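Side-chain contacts in putative 2OG-Fe(II) oxygenase family protein (Caulobacter crescentus CB15, PDB 3OOX), which probably uses iron(II), 2-oxoglutarate and oxygen to form ethene, or to oxidise L-arginine with release of succinate and carbon dioxide: residues Phe22-Glu25 against Leu26-Phe30; Arg103-Pro106 against Pro107-Phe111; Ile124-Phe127 against Lys128-Ser132. One frame throughout, in Å; residues are numbered along the deposited sequence.

Contact 1. Residues Phe22-Glu25 against Leu26-Phe30; sequences FAQE and LGASF
Leu26 N donates to Phe22 O at 2.9 Å, a nearly straight bond (N-H...O 166°). Gly27, Ala28 and Ser29 repeat this step of four residues, donating to the carbonyls of Ala23, Gln24 and Glu25; the last bond, Ser29 N to Glu25 O, is stretched to 3.2 Å. Such i to i+4 bonding is the signature of the alpha helix, here the middle of helix 19-33. The charged and hydroxyl ends find their strongest partners beyond this turn: Glu25 OE2 pairs with Arg21 NE in a salt bridge one turn back, and Ser29 OG bonds to Phe35 O at the start of the following strand.

On the apolar flank Phe22 and Leu26 run side by side in the same direction. CG of Phe22 stands opposite the backbone N (chi1 -176°), which carries the ring alongside Leu26. The CD1 methyl of Leu26 rests over one ring face, displaced to the rim, and Phe22 CZ to Leu26 CD1 is 3.4 Å. Val10 touches both side chains, while Leu38 and Ala148 pack on Phe22. Were Phe22 an alanine, Leu26 CD1 would probably lose its aromatic neighbour and a gap would be likely to open toward Leu38. On the exposed flank Gln24 bends at chi2 (56°), bringing its NE2 to 3.9 Å from Ala28 CB; the small side chain of Ala28 lets the amide lie beside it.

The chemistry is that of an amphipathic helix: hydrocarbon is turned to strands 10-11 and 35-39 and to helix 127-152, and an amide to the outside, while the backbone satisfies its own polar groups.

Contact 2. Residues Arg103-Pro106 against Pro107-Phe111; sequences RDLP and PGHRF
Leu105, Pro106 and His109 meet as a local contact round a type II beta turn, in the long loop between strand 97-101 and helix 127-152. The turn runs from Pro106 to His109 and is closed by His109 N to Pro106 O at 3.2 Å. Its two central residues suit it well: Pro107 has the fixed phi needed second, and Gly108 readily takes the positive phi (80°) of the third position.

The imidazole of His109, at the end of the turn, is packed on one face and one edge by apolar groups. Its CG stands opposite the backbone N (chi1 -161°), which carries the ring toward Leu105. Leu105 CD2 sits over one face, 3.8 Å from the ring centroid and 5° off the normal, a CH-pi contact between side chains crossing at about a right angle. Pro106 CG approaches the ring edge in its plane, 3.7 Å from His109 CD2. The other methyl of Leu105, CD1, reaches Phe111 CB at 3.8 Å, joining the residue before the turn to one two places after it.

Phe111 N donates to His109 ND1 in the ring plane at 3.0 Å, almost straight, and NE2 bonds to Asp166 OD2; together these probably hold the ring's rotation. Arg112 bonds through its guanidinium to the carbonyls of Leu105 and Pro106. With ND1 accepting, a proton on NE2 probably faces Asp166, making His109 a two-ended polar link between hydrophobic neighbours.

Contact 3. Residues Ile124-Phe127 against Lys128-Ser132; sequences IPAF and KHDVS. With EDO (1,2-ethanediol), chain L.
Val131 CG2 lies over the centre of the Phe127 ring, 3.7 Å from the centroid and 4° off the normal: one methyl of the beta-branched valine rests on the aromatic face one helical turn on. With its CG opposite the backbone N (chi1 -176°), Phe127 sets the ring beside this turn. The same pair is tied by the backbone bond from Val131 N to Phe127 O, 2.8 Å.

One residue earlier, Asp130 N donates to Ala126 O at 2.9 Å, and the small Ala126 CB fits against Asp130 OD2. The carboxylate has two partners: His129 ND1 donates a hydrogen bond, in its ring plane, to the anti lone pair of Asp130 OD1 at 3.0 Å, and Ser54 OG bonds to OD2.

A type I turn from Ile124 to Phe127, with Pro125 second, leads into the helix. Phe127 N is met by Ile124 O, while the next amides are met from outside: Lys128 N by O2 of an ethanediol, probably from the crystallisation liquor, which also bonds Ile124 O, and His129 N by a water shared with Pro125 O.

Thus helix 127-152 starts with Phe127 wedged among Trp99, Phe58 and Leu173, Asp130 beside helix 45-59, and Val131 against strands 97-101 and 170-176.

Overall arrangement
Along the chain the contacts follow in series: contact 1 in helix 19-33, contact 2 in the loop after strand 97-101, and contact 3 where that loop passes into helix 127-152. Contact 1 is about 34 Å from each of the others, centre to centre; contacts 2 and 3 are about 20 Å apart between centres, with at most a marginal touch that may depend on the conformer of Ser132. The long helix links contacts 1 and 3, on opposite sides of the chain's centre: contact 3 forms its first turn, and Ala148 to Tyr152 pack on contact 1. All three belong to the surroundings of the large mixed sheet, which with the smaller sheet is consistent with the double-stranded beta-helix core of 2-oxoglutarate oxygenases.

Contact 1. Residues Phe22-Glu25 against Leu26-Phe30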
loop_
_atom_site.group_PDB
_atom_site.type_symbol
_atom_site.label_atom_id
_atom_site.label_comp_id
_atom_site.label_asym_id
_atom_site.label_seq_id
_atom_site.Cartn_x
_atom_site.Cartn_y
_atom_site.Cartn_z
ATOM N N PHE A 22 -20.851 3.776 6.675
ATOM C CA PHE A 22 -19.416 3.638 6.481
ATOM C C PHE A 22 -19.119 2.839 5.210
ATOM O O PHE A 22 -18.373 3.291 4.340
ATOM C CB PHE A 22 -18.790 2.961 7.712
ATOM C CG PHE A 22 -17.273 2.842 7.664
ATOM C CD1 PHE A 22 -16.464 3.984 7.679
ATOM C CD2 PHE A 22 -16.667 1.598 7.646
ATOM C CE1 PHE A 22 -15.102 3.873 7.663
ATOM C CE2 PHE A 22 -15.298 1.499 7.619
ATOM C CZ PHE A 22 -14.523 2.649 7.631
ATOM N N ALA A 23 -19.701 1.652 5.111
ATOM C CA ALA A 23 -19.499 0.777 3.963
ATOM C C ALA A 23 -19.995 1.417 2.662
ATOM O O ALA A 23 -19.300 1.383 1.654
ATOM C CB ALA A 23 -20.169 -0.584 4.199
ATOM N N GLN A 24 -21.165 2.033 2.669
ATOM C CA GLN A 24 -21.638 2.738 1.459
ATOM C C GLN A 24 -20.711 3.876 1.012
ATOM O O GLN A 24 -20.378 3.971 -0.169
ATOM C CB GLN A 24 -23.046 3.304 1.663
ATOM C CG GLN A 24 -23.604 4.098 0.461
ATOM C CD GLN A 24 -23.620 3.321 -0.862
ATOM O OE1 GLN A 24 -23.878 2.112 -0.901
ATOM N NE2 GLN A 24 -23.352 4.033 -1.960
ATOM N N GLU A 25 -20.334 4.763 1.931
ATOM C CA GLU A 25 -19.495 5.924 1.565
ATOM C C GLU A 25 -18.085 5.513 1.146
ATOM O O GLU A 25 -17.572 5.985 0.117
ATOM C CB GLU A 25 -19.435 6.929 2.699
ATOM C CG GLU A 25 -20.763 7.581 3.000
ATOM C CD GLU A 25 -20.660 8.688 4.010
ATOM O OE1 GLU A 25 -19.543 9.052 4.411
ATOM O OE2 GLU A 25 -21.723 9.218 4.390
ATOM N N LEU A 26 -17.457 4.626 1.904
ATOM C CA LEU A 26 -16.151 4.130 1.465
ATOM C C LEU A 26 -16.237 3.371 0.139
ATOM O O LEU A 26 -15.405 3.561 -0.749
ATOM C CB LEU A 26 -15.485 3.180 2.499
ATOM C CG LEU A 26 -14.592 3.681 3.632
ATOM C CD1 LEU A 26 -13.973 2.455 4.325
ATOM C CD2 LEU A 26 -13.482 4.694 3.257
ATOM N N GLY A 27 -17.193 2.465 0.031
ATOM C CA GLY A 27 -17.348 1.668 -1.168
ATOM C C GLY A 27 -17.560 2.512 -2.396
ATOM O O GLY A 27 -16.996 2.237 -3.464
ATOM N N ALA A 28 -18.419 3.522 -2.271
ATOM C CA ALA A 28 -18.755 4.352 -3.411
ATOM C C ALA A 28 -17.493 5.068 -3.895
ATOM O O ALA A 28 -17.310 5.290 -5.100
ATOM C CB ALA A 28 -19.843 5.371 -3.058
ATOM N N SER A 29 -16.653 5.478 -2.955
ATOM C CA SER A 29 -15.428 6.165 -3.306
ATOM C C SER A 29 -14.461 5.214 -4.058
ATOM O O SER A 29 -13.917 5.554 -5.108
ATOM C CB SER A 29 -14.796 6.785 -2.056
ATOM O OG SER A 29 -13.677 7.578 -2.382
ATOM N N PHE A 30 -14.282 4.006 -3.543
ATOM C CA PHE A 30 -13.451 3.024 -4.222
ATOM C C PHE A 30 -13.972 2.736 -5.627
ATOM O O PHE A 30 -13.192 2.624 -6.568
ATOM C CB PHE A 30 -13.424 1.726 -3.433
ATOM C CG PHE A 30 -12.605 1.778 -2.156
ATOM C CD1 PHE A 30 -11.283 2.205 -2.156
ATOM C CD2 PHE A 30 -13.130 1.321 -0.969
ATOM C CE1 PHE A 30 -10.540 2.215 -0.986
ATOM C CE2 PHE A 30 -12.390 1.284 0.180
ATOM C CZ PHE A 30 -11.096 1.774 0.192
#

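Contact 2. Residues Arg103-Pro106 against Pro107-Phe111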
loop_
_atom_site.group_PDB
_atom_site.type_symbol
_atom_site.label_atom_id
_atom_site.label_comp_id
_atom_site.label_asym_id
_atom_site.label_seq_id
_atom_site.Cartn_x
_atom_site.Cartn_y
_atom_site.Cartn_z
ATOM N N ARG A 103 5.714 -10.504 6.199
ATOM C CA ARG A 103 5.077 -11.164 7.349
ATOM C C ARG A 103 6.074 -12.024 8.113
ATOM O O ARG A 103 6.816 -12.765 7.497
ATOM C CB ARG A 103 3.928 -12.057 6.878
ATOM C CG ARG A 103 3.117 -12.580 8.072
ATOM C CD ARG A 103 1.793 -13.176 7.682
ATOM N NE ARG A 103 0.849 -12.148 7.218
ATOM C CZ ARG A 103 0.198 -11.272 7.956
ATOM N NH1 ARG A 103 0.285 -11.297 9.277
ATOM N NH2 ARG A 103 -0.594 -10.395 7.355
ATOM N N ASP A 104 6.022 -11.928 9.440
ATOM C CA ASP A 104 6.747 -12.860 10.319
ATOM C C ASP A 104 5.840 -14.072 10.492
ATOM O O ASP A 104 4.758 -13.959 11.090
ATOM C CB ASP A 104 6.992 -12.274 11.708
ATOM C CG ASP A 104 8.189 -11.339 11.769
ATOM O OD1 ASP A 104 9.212 -11.593 11.099
ATOM O OD2 ASP A 104 8.108 -10.358 12.538
ATOM N N LEU A 105 6.303 -15.216 9.993
ATOM C CA LEU A 105 5.536 -16.442 10.029
ATOM C C LEU A 105 5.998 -17.264 11.211
ATOM O O LEU A 105 7.155 -17.233 11.564
ATOM C CB LEU A 105 5.751 -17.246 8.747
ATOM C CG LEU A 105 5.163 -16.612 7.477
ATOM C CD1 LEU A 105 5.687 -17.340 6.212
ATOM C CD2 LEU A 105 3.648 -16.578 7.448
ATOM N N PRO A 106 5.083 -18.045 11.787
ATOM C CA PRO A 106 5.496 -18.927 12.855
ATOM C C PRO A 106 6.413 -20.012 12.343
ATOM O O PRO A 106 6.359 -20.337 11.135
ATOM C CB PRO A 106 4.198 -19.547 13.337
ATOM C CG PRO A 106 3.271 -19.428 12.241
ATOM C CD PRO A 106 3.658 -18.128 11.490
ATOM N N PRO A 107 7.224 -20.598 13.223
ATOM C CA PRO A 107 8.010 -21.755 12.824
ATOM C C PRO A 107 7.157 -22.825 12.162
ATOM O O PRO A 107 6.017 -23.070 12.599
ATOM C CB PRO A 107 8.596 -22.273 14.150
ATOM C CG PRO A 107 8.622 -21.044 15.024
ATOM C CD PRO A 107 7.427 -20.259 14.652
ATOM N N GLY A 108 7.692 -23.430 11.099
ATOM C CA GLY A 108 7.007 -24.507 10.410
ATOM C C GLY A 108 5.909 -24.115 9.435
ATOM O O GLY A 108 5.319 -24.982 8.789
ATOM N N HIS A 109 5.612 -22.827 9.309
ATOM C CA HIS A 109 4.509 -22.381 8.448
ATOM C C HIS A 109 4.710 -22.852 6.993
ATOM O O HIS A 109 5.845 -22.778 6.474
ATOM C CB HIS A 109 4.390 -20.869 8.493
ATOM C CG HIS A 109 3.079 -20.361 8.034
ATOM N ND1 HIS A 109 2.697 -20.369 6.711
ATOM C CD2 HIS A 109 2.037 -19.840 8.733
ATOM C CE1 HIS A 109 1.474 -19.885 6.613
ATOM N NE2 HIS A 109 1.045 -19.562 7.834
ATOM N N ARG A 110 3.624 -23.261 6.352
ATOM C CA ARG A 110 3.626 -23.792 4.991
ATOM C C ARG A 110 4.084 -22.761 3.954
ATOM O O ARG A 110 4.506 -23.148 2.867
ATOM C CB ARG A 110 2.252 -24.310 4.589
ATOM C CG ARG A 110 1.192 -23.247 4.421
ATOM C CD ARG A 110 -0.243 -23.817 4.441
ATOM N NE ARG A 110 -1.242 -22.842 4.101
ATOM C CZ ARG A 110 -1.744 -21.920 4.907
ATOM N NH1 ARG A 110 -1.349 -21.888 6.180
ATOM N NH2 ARG A 110 -2.675 -21.044 4.473
ATOM N N PHE A 111 3.973 -21.464 4.268
ATOM C CA PHE A 111 4.382 -20.414 3.322
ATOM C C PHE A 111 5.872 -20.089 3.375
ATOM O O PHE A 111 6.364 -19.324 2.534
ATOM C CB PHE A 111 3.597 -19.097 3.513
ATOM C CG PHE A 111 2.121 -19.167 3.228
ATOM C CD1 PHE A 111 1.521 -20.212 2.510
ATOM C CD2 PHE A 111 1.337 -18.116 3.657
ATOM C CE1 PHE A 111 0.163 -20.170 2.271
ATOM C CE2 PHE A 111 0.015 -18.068 3.434
ATOM C CZ PHE A 111 -0.596 -19.087 2.732
#

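Contact 3. Residues Ile124-Phe127 against Lys128-Ser132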
loop_
_atom_site.group_PDB
_atom_site.type_symbol
_atom_site.label_atom_id
_atom_site.label_comp_id
_atom_site.label_asym_id
_atom_site.label_seq_id
_atom_site.Cartn_x
_atom_site.Cartn_y
_atom_site.Cartn_z
ATOM N N ILE A 124 19.535 -0.189 15.372
ATOM C CA ILE A 124 18.361 0.568 15.812
ATOM C C ILE A 124 17.578 -0.411 16.681
ATOM O O ILE A 124 16.704 -1.146 16.204
ATOM C CB ILE A 124 17.469 1.065 14.625
ATOM C CG1 ILE A 124 18.317 1.752 13.534
ATOM C CG2 ILE A 124 16.322 1.975 15.141
ATOM C CD1 ILE A 124 19.193 2.894 14.023
ATOM N N PRO A 125 17.931 -0.468 17.984
ATOM C CA PRO A 125 17.338 -1.481 18.836
ATOM C C PRO A 125 15.811 -1.552 18.876
ATOM O O PRO A 125 15.271 -2.644 18.967
ATOM C CB PRO A 125 17.907 -1.132 20.221
ATOM C CG PRO A 125 19.197 -0.461 19.933
ATOM C CD PRO A 125 18.979 0.301 18.681
ATOM N N ALA A 126 15.130 -0.408 18.805
ATOM C CA ALA A 126 13.666 -0.376 18.892
ATOM C C ALA A 126 12.964 -0.650 17.552
ATOM O O ALA A 126 11.756 -0.775 17.512
ATOM C CB ALA A 126 13.207 0.961 19.451
ATOM N N PHE A 127 13.729 -0.789 16.484
ATOM C CA PHE A 127 13.137 -0.901 15.121
ATOM C C PHE A 127 12.216 -2.116 14.993
ATOM O O PHE A 127 11.072 -1.969 14.552
ATOM C CB PHE A 127 14.272 -0.972 14.103
ATOM C CG PHE A 127 13.856 -0.989 12.658
ATOM C CD1 PHE A 127 13.372 -2.144 12.089
ATOM C CD2 PHE A 127 14.084 0.114 11.850
ATOM C CE1 PHE A 127 13.065 -2.194 10.707
ATOM C CE2 PHE A 127 13.776 0.068 10.477
ATOM C CZ PHE A 127 13.271 -1.070 9.926
ATOM N N LYS A 128 12.690 -3.314 15.362
ATOM C CA LYS A 128 11.868 -4.515 15.181
ATOM C C LYS A 128 10.527 -4.328 15.884
ATOM O O LYS A 128 9.471 -4.559 15.302
ATOM C CB LYS A 128 12.552 -5.809 15.639
ATOM C CG LYS A 128 11.661 -7.058 15.512
ATOM C CD LYS A 128 12.397 -8.349 15.814
ATOM C CE LYS A 128 11.430 -9.531 15.863
ATOM N NZ LYS A 128 12.096 -10.845 16.086
ATOM N N HIS A 129 10.564 -3.893 17.145
ATOM C CA HIS A 129 9.318 -3.707 17.879
ATOM C C HIS A 129 8.399 -2.622 17.272
ATOM O O HIS A 129 7.192 -2.870 17.033
ATOM C CB HIS A 129 9.627 -3.418 19.364
ATOM C CG HIS A 129 8.427 -3.003 20.162
ATOM N ND1 HIS A 129 7.998 -1.693 20.229
ATOM C CD2 HIS A 129 7.554 -3.724 20.906
ATOM C CE1 HIS A 129 6.923 -1.624 20.998
ATOM N NE2 HIS A 129 6.628 -2.842 21.412
ATOM N N ASP A 130 8.961 -1.445 17.011
ATOM C CA ASP A 130 8.157 -0.305 16.607
ATOM C C ASP A 130 7.599 -0.548 15.195
ATOM O O ASP A 130 6.437 -0.285 14.925
ATOM C CB ASP A 130 8.965 0.998 16.593
ATOM C CG ASP A 130 9.422 1.451 17.968
ATOM O OD1 ASP A 130 9.010 0.848 18.982
ATOM O OD2 ASP A 130 10.212 2.428 18.001
ATOM N N VAL A 131 8.436 -1.036 14.297
ATOM C CA VAL A 131 8.023 -1.222 12.902
ATOM C C VAL A 131 7.050 -2.423 12.797
ATOM O O VAL A 131 6.098 -2.404 11.993
ATOM C CB VAL A 131 9.263 -1.376 11.990
ATOM C CG1 VAL A 131 8.874 -1.707 10.533
ATOM C CG2 VAL A 131 10.096 -0.126 11.984
ATOM N N SER A 132 7.286 -3.483 13.575
ATOM C CA SER A 132 6.363 -4.632 13.569
ATOM C C SER A 132 4.986 -4.208 14.062
ATOM O O SER A 132 3.976 -4.646 13.527
ATOM C CB SER A 132 6.901 -5.814 14.401
ATOM O OG SER A 132 8.062 -6.388 13.848
HETATM C C1 EDO L . 16.616 -5.797 16.648
HETATM O O1 EDO L . 16.572 -7.051 15.954
HETATM C C2 EDO L . 16.798 -4.671 15.656
HETATM O O2 EDO L . 15.622 -3.856 15.587
HETATM O O HOH W 1 12.856 -4.024 18.879
#